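Local atomic coordinates of PnpC (Pseudomonas putida, PDB entry 3N9T), a protein that catalyses intradiol ring cleavage of hydroxyquinol as a 1,2-dioxygenase that uses a ferric iron ion. Residues H220-I223 and R229-V232; T233-S238 and Y283-E288; G134-L137 and P143-G146. All coordinates share one frame; numbering follows the deposited sequence.

From the N terminus, contact 3 comes first. It closes a short loop just after strand 129-138. Contact 1 follows and closes the short hairpin loop between strands 214-224 and 231-237. Contact 2 opens directly after it and closes a longer loop of 44 residues, which holds strand 256-262. The three lie in series, so none nests in or crosses another. They are joined laterally through the sheet. Backbone bonds of Phe285 with Arg135 and Leu137 tie contact 2 to contact 3, and a bond between Phe221 and Thr233 ties contact 1 to contact 2. Together they link the iron-bearing hairpin, the C-terminal strand and strand 129-138.

Contact 1 (H220-I223 and R229-V232); sequences HFMI and RKLV. With FE (Fe (III) ion), chain D.
The carbonyl oxygen of Leu231 is held by two groups of the facing strand. Ile223 N donates a hydrogen bond of 2.8 Å to Leu231 O, nearly straight at 163°. Met222 CA adds a CA-H...O contact to the same oxygen. Leu231 N returns a bond of 3.0 Å to Ile223 O, so Ile223 and Leu231 form a hydrogen-bonded antiparallel pair. Met222 and Val232 make the next, non-hydrogen-bonded pair, and there Val232 CA lies 3.3 Å from Phe221 O in a second CA-H...O contact.

This is the ladder of a beta hairpin between strands 214-224 and 231-237, a hairpin that also carries iron ligands. His220, on the same face as Met222, binds the ferric ion through NE2 at 1.9 Å. Its first torsion (chi1 -69°) places the ring beside the backbone N, where NE2 reaches the iron. Tyr160, Tyr194 and His218 bind the same ion. A water O lies 2.1 Å from the iron as a further ligand. Trp152 stacks on the His220 ring, which also meets the ring of His234.

Beyond His220, the Met222 chain is extended as far as SD and runs obliquely across the Lys230 chain. Met222 SD lies 3.9 Å from Lys230 CD. The modelled position of the Met222 methyl is doubtful, being too close to Lys230. Met222 CG approaches Val232 CG2 at 4.0 Å, and Phe105 touches both residues. On the other face Ile223 and Leu231 lie side by side and point the same way, with Ile223 CD1 4.2 Å from Leu231 CD2. Phe285 of strand 278-287 touches both of these side chains, and Phe221 meets its ring.

Contact 2 (T233-S238 and Y283-E288); sequences THLFNS and YEFVME
Leu235 drives its two methyl groups into the pair of rings formed by Tyr283 and Phe285. Its CD2 sits over the centre of the Tyr283 ring, 3.6 Å from the centroid and only 3° off the normal, a clear CH-pi contact. Its CD1 goes to the root of the same side chain, 3.6 Å from Tyr283 CB. CD1 also lies 3.8 Å from Phe285 CZ. The two rings brace each other within their own strand: the Tyr283 edge atom CD2 stands 3.6 Å above the middle of the Phe285 face. Tyr283 has CG anti to its backbone nitrogen (chi1 -163°), which swings the ring toward strand 231-237, under Leu235 CD2. Its hydroxyl is bonded to Ser254 O. With an alanine here, Leu235 CD2 would probably lose the ring face it rests on, and Ser254 O would lose its hydroxyl partner.

Packing is thinner toward Thr233. There a single methyl, Thr233 CG2, reaches Phe285 CE1 at 3.9 Å, while OG1 turns to Glu101 O. The outer side of strand 283-287 carries Glu284 and Val286, both partly exposed. Glu284 touches Arg135 and Leu137 of the neighbouring strand.

No hydrogen bond crosses between the segments. The strands run nearly antiparallel at 158°, with their axes 10.7 Å apart, too far for backbone pairing. Strand 256-262 pairs with both. Side chains packed together between strands that do not pair with each other are typical of the beta-sandwich core of intradiol dioxygenases, here with the Leu235 side chain about 6 Å from that of the iron ligand His218.

Contact 3 (G134-L137 and P143-G146); sequences GRVL and PVVG
One backbone hydrogen bond joins strand 134-137 to segment 143-146, from Val144 N to Val136 O at 2.9 Å and nearly straight, 170°. A single bridge is formed, with Leu137 CA and Pro143 CA 4.4 Å apart.

Val136 and Val144 pack beside this bond. Their side chains run obliquely past each other, and Val136 CG1 touches Val144 CB at 3.9 Å. Val144 CG2 lies anti to its own carbonyl carbon (chi1 of the residue 175°). That branch is laid against the backbone of the strand, 3.5 Å from Leu137 C. Ala225 and Tyr228 also touch Val144, while Met287 touches Val136.

Arg135, Leu137 and Pro143 make a second group. Leu137 CD2 rests over the centre of the Arg135 guanidinium, 3.8 Å above its plane. The same methyl reaches Pro143 CA at 3.7 Å. Arg135 and Pro143 lie alongside and point the same way, and Arg135 NH2 meets Pro143 CG at 3.8 Å. The bend of the arginine chain at chi3 (79°) carries the guanidinium back to this place. NH2 is also bonded to the backbone O of Asp181, which helps to fix its position.

The contact therefore joins strand 129-138 to the loop that leads on to strand 148-152. The arginine offers the proline carbon and nitrogen surface. No ion pair forms between the segments, and the hydrogen bond of Arg135 NH2 goes outside them, so the contact itself probably rests on packing and the one backbone bond.

Contact 1 (H220-I223 and R229-V232)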
ATOM      1  N   HIS A 220     -12.071 -10.532 -24.840  1.00 15.25           N
ATOM      2  CA  HIS A 220     -10.706  -9.957 -24.756  1.00 17.13           C
ATOM      3  C   HIS A 220     -10.082 -10.063 -26.110  1.00 15.94           C
ATOM      4  O   HIS A 220     -10.283 -11.053 -26.774  1.00 14.04           O
ATOM      5  CB  HIS A 220      -9.818 -10.733 -23.788  1.00 17.15           C
ATOM      6  CG  HIS A 220     -10.205 -10.597 -22.330  1.00 20.73           C
ATOM      7  ND1 HIS A 220      -9.773  -9.545 -21.547  1.00 25.05           N
ATOM      8  CD2 HIS A 220     -10.978 -11.378 -21.521  1.00 19.31           C
ATOM      9  CE1 HIS A 220     -10.258  -9.682 -20.316  1.00 26.40           C
ATOM     10  NE2 HIS A 220     -11.001 -10.782 -20.272  1.00 26.64           N
ATOM     11  N   PHE A 221      -9.429  -8.995 -26.576  1.00 15.46           N
ATOM     12  CA  PHE A 221      -8.617  -9.045 -27.828  1.00 15.44           C
ATOM     13  C   PHE A 221      -7.168  -8.576 -27.590  1.00 16.75           C
ATOM     14  O   PHE A 221      -6.947  -7.511 -26.936  1.00 15.53           O
ATOM     15  CB  PHE A 221      -9.171  -8.104 -28.884  1.00 16.35           C
ATOM     16  CG  PHE A 221     -10.434  -8.580 -29.534  1.00 15.54           C
ATOM     17  CD1 PHE A 221     -11.661  -8.473 -28.841  1.00 14.51           C
ATOM     18  CD2 PHE A 221     -10.407  -9.163 -30.814  1.00 14.93           C
ATOM     19  CE1 PHE A 221     -12.838  -8.915 -29.429  1.00 12.44           C
ATOM     20  CE2 PHE A 221     -11.619  -9.590 -31.436  1.00 15.51           C
ATOM     21  CZ  PHE A 221     -12.824  -9.498 -30.717  1.00 13.30           C
ATOM     22  N   MET A 222      -6.205  -9.322 -28.163  1.00 16.13           N
ATOM     23  CA  MET A 222      -4.871  -8.807 -28.391  1.00 15.74           C
ATOM     24  C   MET A 222      -4.585  -8.928 -29.881  1.00 15.01           C
ATOM     25  O   MET A 222      -4.602 -10.025 -30.425  1.00 15.51           O
ATOM     26  CB  MET A 222      -3.832  -9.620 -27.592  1.00 15.29           C
ATOM     27  CG  MET A 222      -2.318  -9.114 -27.877  1.00 19.11           C
ATOM     28  SD  MET A 222      -1.215 -10.051 -26.868  1.00 26.01           S
ATOM     29  CE  MET A 222      -0.624  -8.879 -25.771  1.00 34.33           C
ATOM     30  N   ILE A 223      -4.340  -7.807 -30.542  1.00 14.14           N
ATOM     31  CA  ILE A 223      -4.179  -7.778 -31.992  1.00 13.14           C
ATOM     32  C   ILE A 223      -2.768  -7.302 -32.314  1.00 15.46           C
ATOM     33  O   ILE A 223      -2.318  -6.304 -31.755  1.00 16.37           O
ATOM     34  CB  ILE A 223      -5.212  -6.810 -32.613  1.00 14.05           C
ATOM     35  CG1 ILE A 223      -6.609  -7.192 -32.090  1.00 12.93           C
ATOM     36  CG2 ILE A 223      -5.190  -6.837 -34.166  1.00 16.43           C
ATOM     37  CD1 ILE A 223      -7.721  -6.453 -32.651  1.00 15.37           C
ATOM     38  N   ARG A 229       1.539  -1.087 -33.753  1.00 25.26           N
ATOM     39  CA  ARG A 229       1.662  -1.238 -32.343  1.00 26.26           C
ATOM     40  C   ARG A 229       0.671  -2.310 -31.844  1.00 24.70           C
ATOM     41  O   ARG A 229      -0.485  -2.314 -32.267  1.00 24.84           O
ATOM     42  CB  ARG A 229       1.342   0.147 -31.741  1.00 28.64           C
ATOM     43  CG  ARG A 229       1.168   0.166 -30.214  1.00 37.74           C
ATOM     44  CD  ARG A 229       0.609   1.517 -29.681  1.00 49.67           C
ATOM     45  NE  ARG A 229       1.034   1.764 -28.283  1.00 56.13           N
ATOM     46  CZ  ARG A 229       0.543   2.702 -27.452  1.00 60.13           C
ATOM     47  NH1 ARG A 229      -0.453   3.530 -27.808  1.00 58.62           N
ATOM     48  NH2 ARG A 229       1.072   2.805 -26.227  1.00 62.78           N
ATOM     49  N   LYS A 230       1.106  -3.191 -30.952  1.00 21.61           N
ATOM     50  CA  LYS A 230       0.218  -4.165 -30.312  1.00 21.50           C
ATOM     51  C   LYS A 230      -1.015  -3.482 -29.615  1.00 20.41           C
ATOM     52  O   LYS A 230      -0.886  -2.422 -28.963  1.00 19.36           O
ATOM     53  CB  LYS A 230       0.947  -4.948 -29.248  1.00 20.47           C
ATOM     54  CG  LYS A 230       0.082  -6.060 -28.622  1.00 23.56           C
ATOM     55  CD  LYS A 230       0.710  -6.682 -27.399  1.00 26.63           C
ATOM     56  CE  LYS A 230       1.932  -7.497 -27.743  1.00 30.20           C
ATOM     57  NZ  LYS A 230       2.485  -8.051 -26.453  1.00 37.33           N
ATOM     58  N   LEU A 231      -2.198  -4.077 -29.784  1.00 17.90           N
ATOM     59  CA  LEU A 231      -3.413  -3.556 -29.190  1.00 15.48           C
ATOM     60  C   LEU A 231      -3.942  -4.632 -28.257  1.00 15.25           C
ATOM     61  O   LEU A 231      -4.064  -5.740 -28.673  1.00 14.73           O
ATOM     62  CB  LEU A 231      -4.462  -3.273 -30.290  1.00 16.81           C
ATOM     63  CG  LEU A 231      -5.863  -2.986 -29.779  1.00 15.92           C
ATOM     64  CD1 LEU A 231      -5.840  -1.668 -28.920  1.00 15.19           C
ATOM     65  CD2 LEU A 231      -6.791  -2.724 -31.001  1.00 17.50           C
ATOM     66  N   VAL A 232      -4.185  -4.301 -26.995  1.00 14.52           N
ATOM     67  CA  VAL A 232      -4.833  -5.193 -26.037  1.00 14.95           C
ATOM     68  C   VAL A 232      -6.058  -4.426 -25.563  1.00 15.74           C
ATOM     69  O   VAL A 232      -5.911  -3.270 -25.079  1.00 15.86           O
ATOM     70  CB  VAL A 232      -3.936  -5.392 -24.798  1.00 16.08           C
ATOM     71  CG1 VAL A 232      -4.722  -6.074 -23.624  1.00 16.36           C
ATOM     72  CG2 VAL A 232      -2.726  -6.246 -25.186  1.00 15.46           C
TER
HETATM   73 FE    FE D 292     -12.204 -10.938 -18.769  1.00 40.62          FE
HETATM   74  O   HOH W   1     -10.429 -10.547 -17.671  1.00 41.05           O

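Contact 2 (T233-S238 and Y283-E288)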
ATOM      1  N   THR A 233      -7.257  -4.996 -25.717  1.00 15.41           N
ATOM      2  CA  THR A 233      -8.468  -4.234 -25.367  1.00 13.71           C
ATOM      3  C   THR A 233      -9.552  -5.248 -25.001  1.00 15.37           C
ATOM      4  O   THR A 233      -9.240  -6.445 -24.920  1.00 12.29           O
ATOM      5  CB  THR A 233      -8.869  -3.240 -26.495  1.00 15.47           C
ATOM      6  OG1 THR A 233      -9.840  -2.314 -25.982  1.00 18.16           O
ATOM      7  CG2 THR A 233      -9.403  -3.984 -27.771  1.00 12.72           C
ATOM      8  N   HIS A 234     -10.781  -4.781 -24.739  1.00 12.98           N
ATOM      9  CA  HIS A 234     -11.968  -5.672 -24.444  1.00 15.24           C
ATOM     10  C   HIS A 234     -13.062  -5.100 -25.366  1.00 15.19           C
ATOM     11  O   HIS A 234     -13.055  -3.870 -25.623  1.00 14.43           O
ATOM     12  CB  HIS A 234     -12.554  -5.409 -23.035  1.00 15.11           C
ATOM     13  CG  HIS A 234     -11.699  -5.783 -21.872  1.00 19.36           C
ATOM     14  ND1 HIS A 234     -12.234  -6.239 -20.690  1.00 25.67           N
ATOM     15  CD2 HIS A 234     -10.373  -5.696 -21.673  1.00 17.53           C
ATOM     16  CE1 HIS A 234     -11.262  -6.427 -19.821  1.00 23.25           C
ATOM     17  NE2 HIS A 234     -10.132  -6.092 -20.398  1.00 22.31           N
ATOM     18  N   LEU A 235     -13.996  -5.943 -25.849  1.00 13.65           N
ATOM     19  CA  LEU A 235     -15.279  -5.462 -26.472  1.00 13.76           C
ATOM     20  C   LEU A 235     -16.356  -5.847 -25.485  1.00 13.00           C
ATOM     21  O   LEU A 235     -16.452  -7.034 -25.063  1.00 10.69           O
ATOM     22  CB  LEU A 235     -15.567  -6.193 -27.806  1.00 13.32           C
ATOM     23  CG  LEU A 235     -14.616  -5.746 -28.934  1.00 14.39           C
ATOM     24  CD1 LEU A 235     -15.230  -6.245 -30.287  1.00 12.33           C
ATOM     25  CD2 LEU A 235     -14.412  -4.145 -28.958  1.00 14.39           C
ATOM     26  N   PHE A 236     -17.122  -4.880 -25.022  1.00 12.94           N
ATOM     27  CA  PHE A 236     -18.103  -5.162 -23.959  1.00 13.07           C
ATOM     28  C   PHE A 236     -19.482  -5.224 -24.587  1.00 14.64           C
ATOM     29  O   PHE A 236     -19.777  -4.358 -25.414  1.00 14.46           O
ATOM     30  CB  PHE A 236     -18.146  -4.009 -22.945  1.00 13.04           C
ATOM     31  CG  PHE A 236     -16.868  -3.865 -22.136  1.00 13.67           C
ATOM     32  CD1 PHE A 236     -16.717  -4.589 -20.976  1.00  8.29           C
ATOM     33  CD2 PHE A 236     -15.819  -3.042 -22.577  1.00 12.64           C
ATOM     34  CE1 PHE A 236     -15.552  -4.490 -20.222  1.00 13.98           C
ATOM     35  CE2 PHE A 236     -14.655  -2.961 -21.828  1.00 14.70           C
ATOM     36  CZ  PHE A 236     -14.544  -3.686 -20.652  1.00 13.19           C
ATOM     37  N   ASN A 237     -20.346  -6.162 -24.135  1.00 15.34           N
ATOM     38  CA  ASN A 237     -21.733  -6.235 -24.647  1.00 16.38           C
ATOM     39  C   ASN A 237     -22.494  -4.940 -24.308  1.00 17.06           C
ATOM     40  O   ASN A 237     -22.639  -4.573 -23.146  1.00 16.67           O
ATOM     41  CB  ASN A 237     -22.560  -7.417 -24.074  1.00 17.03           C
ATOM     42  CG  ASN A 237     -21.853  -8.788 -24.193  1.00 21.29           C
ATOM     43  OD1 ASN A 237     -20.627  -8.877 -24.354  1.00 16.97           O
ATOM     44  ND2 ASN A 237     -22.621  -9.855 -24.009  1.00 21.81           N
ATOM     45  N   SER A 238     -23.042  -4.314 -25.321  1.00 17.95           N
ATOM     46  CA  SER A 238     -23.829  -3.064 -25.166  1.00 22.90           C
ATOM     47  C   SER A 238     -24.969  -3.137 -24.159  1.00 23.49           C
ATOM     48  O   SER A 238     -25.442  -2.111 -23.607  1.00 25.34           O
ATOM     49  CB  SER A 238     -24.553  -2.784 -26.492  1.00 22.18           C
ATOM     50  OG  SER A 238     -23.886  -1.739 -27.081  1.00 31.73           O
ATOM     51  N   TYR A 283     -17.407  -5.295 -35.389  1.00 14.40           N
ATOM     52  CA  TYR A 283     -16.515  -4.279 -34.862  1.00 15.81           C
ATOM     53  C   TYR A 283     -15.328  -3.951 -35.768  1.00 14.80           C
ATOM     54  O   TYR A 283     -14.686  -4.869 -36.267  1.00 14.82           O
ATOM     55  CB  TYR A 283     -16.043  -4.639 -33.441  1.00 15.70           C
ATOM     56  CG  TYR A 283     -15.435  -3.402 -32.668  1.00 16.14           C
ATOM     57  CD1 TYR A 283     -16.263  -2.531 -31.969  1.00 19.40           C
ATOM     58  CD2 TYR A 283     -14.052  -3.139 -32.684  1.00 16.97           C
ATOM     59  CE1 TYR A 283     -15.762  -1.430 -31.282  1.00 19.75           C
ATOM     60  CE2 TYR A 283     -13.526  -2.054 -31.986  1.00 16.87           C
ATOM     61  CZ  TYR A 283     -14.396  -1.194 -31.298  1.00 20.86           C
ATOM     62  OH  TYR A 283     -13.914  -0.133 -30.583  1.00 16.41           O
ATOM     63  N   GLU A 284     -15.042  -2.662 -35.973  1.00 13.05           N
ATOM     64  CA  GLU A 284     -13.811  -2.339 -36.736  1.00 16.36           C
ATOM     65  C   GLU A 284     -12.671  -1.818 -35.825  1.00 17.23           C
ATOM     66  O   GLU A 284     -12.770  -0.722 -35.214  1.00 17.18           O
ATOM     67  CB  GLU A 284     -14.085  -1.382 -37.885  1.00 15.70           C
ATOM     68  CG  GLU A 284     -15.136  -1.954 -38.816  1.00 19.00           C
ATOM     69  CD  GLU A 284     -15.431  -1.025 -39.992  1.00 24.19           C
ATOM     70  OE1 GLU A 284     -15.174   0.189 -39.871  1.00 26.04           O
ATOM     71  OE2 GLU A 284     -15.917  -1.529 -41.019  1.00 25.26           O
ATOM     72  N   PHE A 285     -11.622  -2.627 -35.707  1.00 15.91           N
ATOM     73  CA  PHE A 285     -10.465  -2.218 -34.934  1.00 16.62           C
ATOM     74  C   PHE A 285      -9.559  -1.317 -35.787  1.00 18.39           C
ATOM     75  O   PHE A 285      -9.391  -1.540 -36.991  1.00 20.56           O
ATOM     76  CB  PHE A 285      -9.645  -3.425 -34.527  1.00 15.89           C
ATOM     77  CG  PHE A 285     -10.349  -4.307 -33.548  1.00 14.40           C
ATOM     78  CD1 PHE A 285     -10.354  -3.968 -32.165  1.00 13.18           C
ATOM     79  CD2 PHE A 285     -10.971  -5.489 -33.989  1.00 11.44           C
ATOM     80  CE1 PHE A 285     -11.038  -4.781 -31.204  1.00 16.07           C
ATOM     81  CE2 PHE A 285     -11.685  -6.329 -33.027  1.00 10.33           C
ATOM     82  CZ  PHE A 285     -11.718  -5.916 -31.623  1.00 13.00           C
ATOM     83  N   VAL A 286      -8.979  -0.329 -35.133  1.00 18.76           N
ATOM     84  CA  VAL A 286      -8.088   0.625 -35.766  1.00 20.28           C
ATOM     85  C   VAL A 286      -6.745   0.562 -34.991  1.00 19.64           C
ATOM     86  O   VAL A 286      -6.715   0.782 -33.787  1.00 19.65           O
ATOM     87  CB  VAL A 286      -8.724   2.069 -35.795  1.00 19.01           C
ATOM     88  CG1 VAL A 286      -7.756   3.091 -36.426  1.00 18.93           C
ATOM     89  CG2 VAL A 286     -10.116   2.056 -36.536  1.00 19.01           C
ATOM     90  N   MET A 287      -5.681   0.207 -35.711  1.00 20.41           N
ATOM     91  CA  MET A 287      -4.352  -0.001 -35.195  1.00 22.01           C
ATOM     92  C   MET A 287      -3.448   1.172 -35.534  1.00 25.03           C
ATOM     93  O   MET A 287      -3.611   1.852 -36.582  1.00 24.17           O
ATOM     94  CB  MET A 287      -3.760  -1.290 -35.763  1.00 22.36           C
ATOM     95  CG  MET A 287      -4.473  -2.626 -35.237  1.00 22.86           C
ATOM     96  SD  MET A 287      -3.381  -3.936 -35.800  1.00 32.33           S
ATOM     97  CE  MET A 287      -2.299  -3.942 -34.343  1.00 19.04           C
ATOM     98  N   GLU A 288      -2.473   1.400 -34.663  1.00 27.97           N
ATOM     99  CA  GLU A 288      -1.530   2.513 -34.847  1.00 31.63           C
ATOM    100  C   GLU A 288      -0.245   2.008 -35.491  1.00 32.28           C
ATOM    101  O   GLU A 288       0.302   0.965 -35.082  1.00 31.18           O
ATOM    102  CB  GLU A 288      -1.181   3.155 -33.498  1.00 32.84           C
ATOM    103  CG  GLU A 288      -2.301   3.895 -32.873  1.00 34.11           C
ATOM    104  CD  GLU A 288      -1.864   5.242 -32.296  1.00 42.00           C
ATOM    105  OE1 GLU A 288      -1.237   5.200 -31.217  1.00 42.15           O
ATOM    106  OE2 GLU A 288      -2.180   6.321 -32.890  1.00 42.33           O
TER

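Contact 3 (G134-L137 and P143-G146)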
ATOM      1  N   GLY A 134     -15.764  -8.442 -38.234  1.00 14.20           N
ATOM      2  CA  GLY A 134     -15.425  -7.030 -38.477  1.00 15.45           C
ATOM      3  C   GLY A 134     -14.124  -6.939 -39.267  1.00 14.12           C
ATOM      4  O   GLY A 134     -13.834  -7.801 -40.092  1.00 14.85           O
ATOM      5  N   ARG A 135     -13.397  -5.858 -39.063  1.00 14.47           N
ATOM      6  CA  ARG A 135     -12.174  -5.604 -39.812  1.00 14.94           C
ATOM      7  C   ARG A 135     -11.110  -5.100 -38.889  1.00 14.64           C
ATOM      8  O   ARG A 135     -11.399  -4.667 -37.778  1.00 15.63           O
ATOM      9  CB  ARG A 135     -12.449  -4.589 -40.932  1.00 15.38           C
ATOM     10  CG  ARG A 135     -13.678  -5.008 -41.902  1.00 19.19           C
ATOM     11  CD  ARG A 135     -14.053  -3.876 -42.898  1.00 24.46           C
ATOM     12  NE  ARG A 135     -13.077  -3.916 -43.970  1.00 28.66           N
ATOM     13  CZ  ARG A 135     -12.748  -2.899 -44.784  1.00 32.72           C
ATOM     14  NH1 ARG A 135     -13.297  -1.676 -44.637  1.00 25.24           N
ATOM     15  NH2 ARG A 135     -11.829  -3.135 -45.743  1.00 28.92           N
ATOM     16  N   VAL A 136      -9.861  -5.243 -39.319  1.00 15.77           N
ATOM     17  CA  VAL A 136      -8.765  -4.543 -38.680  1.00 14.96           C
ATOM     18  C   VAL A 136      -8.250  -3.522 -39.705  1.00 16.71           C
ATOM     19  O   VAL A 136      -7.914  -3.885 -40.816  1.00 15.80           O
ATOM     20  CB  VAL A 136      -7.683  -5.510 -38.269  1.00 16.86           C
ATOM     21  CG1 VAL A 136      -6.488  -4.716 -37.578  1.00 16.25           C
ATOM     22  CG2 VAL A 136      -8.274  -6.598 -37.298  1.00 13.09           C
ATOM     23  N   LEU A 137      -8.228  -2.244 -39.315  1.00 16.90           N
ATOM     24  CA  LEU A 137      -7.916  -1.186 -40.246  1.00 19.55           C
ATOM     25  C   LEU A 137      -6.766  -0.358 -39.678  1.00 21.61           C
ATOM     26  O   LEU A 137      -6.443  -0.493 -38.462  1.00 21.92           O
ATOM     27  CB  LEU A 137      -9.170  -0.296 -40.351  1.00 18.41           C
ATOM     28  CG  LEU A 137     -10.443  -0.954 -40.902  1.00 18.30           C
ATOM     29  CD1 LEU A 137     -11.552   0.096 -40.958  1.00 23.65           C
ATOM     30  CD2 LEU A 137     -10.171  -1.578 -42.275  1.00 17.61           C
ATOM     31  N   PRO A 143      -7.323  -1.676 -44.947  1.00 23.01           N
ATOM     32  CA  PRO A 143      -7.299  -2.946 -44.259  1.00 22.99           C
ATOM     33  C   PRO A 143      -5.881  -3.309 -43.855  1.00 24.23           C
ATOM     34  O   PRO A 143      -4.919  -3.071 -44.608  1.00 22.68           O
ATOM     35  CB  PRO A 143      -7.774  -3.952 -45.327  1.00 24.74           C
ATOM     36  CG  PRO A 143      -8.137  -3.153 -46.548  1.00 23.72           C
ATOM     37  CD  PRO A 143      -7.461  -1.837 -46.408  1.00 23.84           C
ATOM     38  N   VAL A 144      -5.751  -3.919 -42.672  1.00 24.22           N
ATOM     39  CA  VAL A 144      -4.478  -4.469 -42.231  1.00 22.52           C
ATOM     40  C   VAL A 144      -4.626  -5.918 -42.510  1.00 23.83           C
ATOM     41  O   VAL A 144      -5.567  -6.561 -42.010  1.00 25.45           O
ATOM     42  CB  VAL A 144      -4.276  -4.241 -40.763  1.00 20.99           C
ATOM     43  CG1 VAL A 144      -2.976  -4.935 -40.290  1.00 22.77           C
ATOM     44  CG2 VAL A 144      -4.255  -2.730 -40.492  1.00 23.36           C
ATOM     45  N   VAL A 145      -3.712  -6.444 -43.313  1.00 23.35           N
ATOM     46  CA  VAL A 145      -3.825  -7.791 -43.820  1.00 24.08           C
ATOM     47  C   VAL A 145      -2.979  -8.728 -42.997  1.00 22.91           C
ATOM     48  O   VAL A 145      -1.842  -8.419 -42.712  1.00 23.19           O
ATOM     49  CB  VAL A 145      -3.384  -7.812 -45.329  1.00 25.07           C
ATOM     50  CG1 VAL A 145      -3.306  -9.256 -45.850  1.00 26.39           C
ATOM     51  CG2 VAL A 145      -4.370  -6.893 -46.138  1.00 25.15           C
ATOM     52  N   GLY A 146      -3.528  -9.860 -42.581  1.00 22.21           N
ATOM     53  CA  GLY A 146      -2.735 -10.828 -41.815  1.00 21.54           C
ATOM     54  C   GLY A 146      -2.492 -10.422 -40.348  1.00 21.00           C
ATOM     55  O   GLY A 146      -1.702 -11.056 -39.622  1.00 20.21           O
TER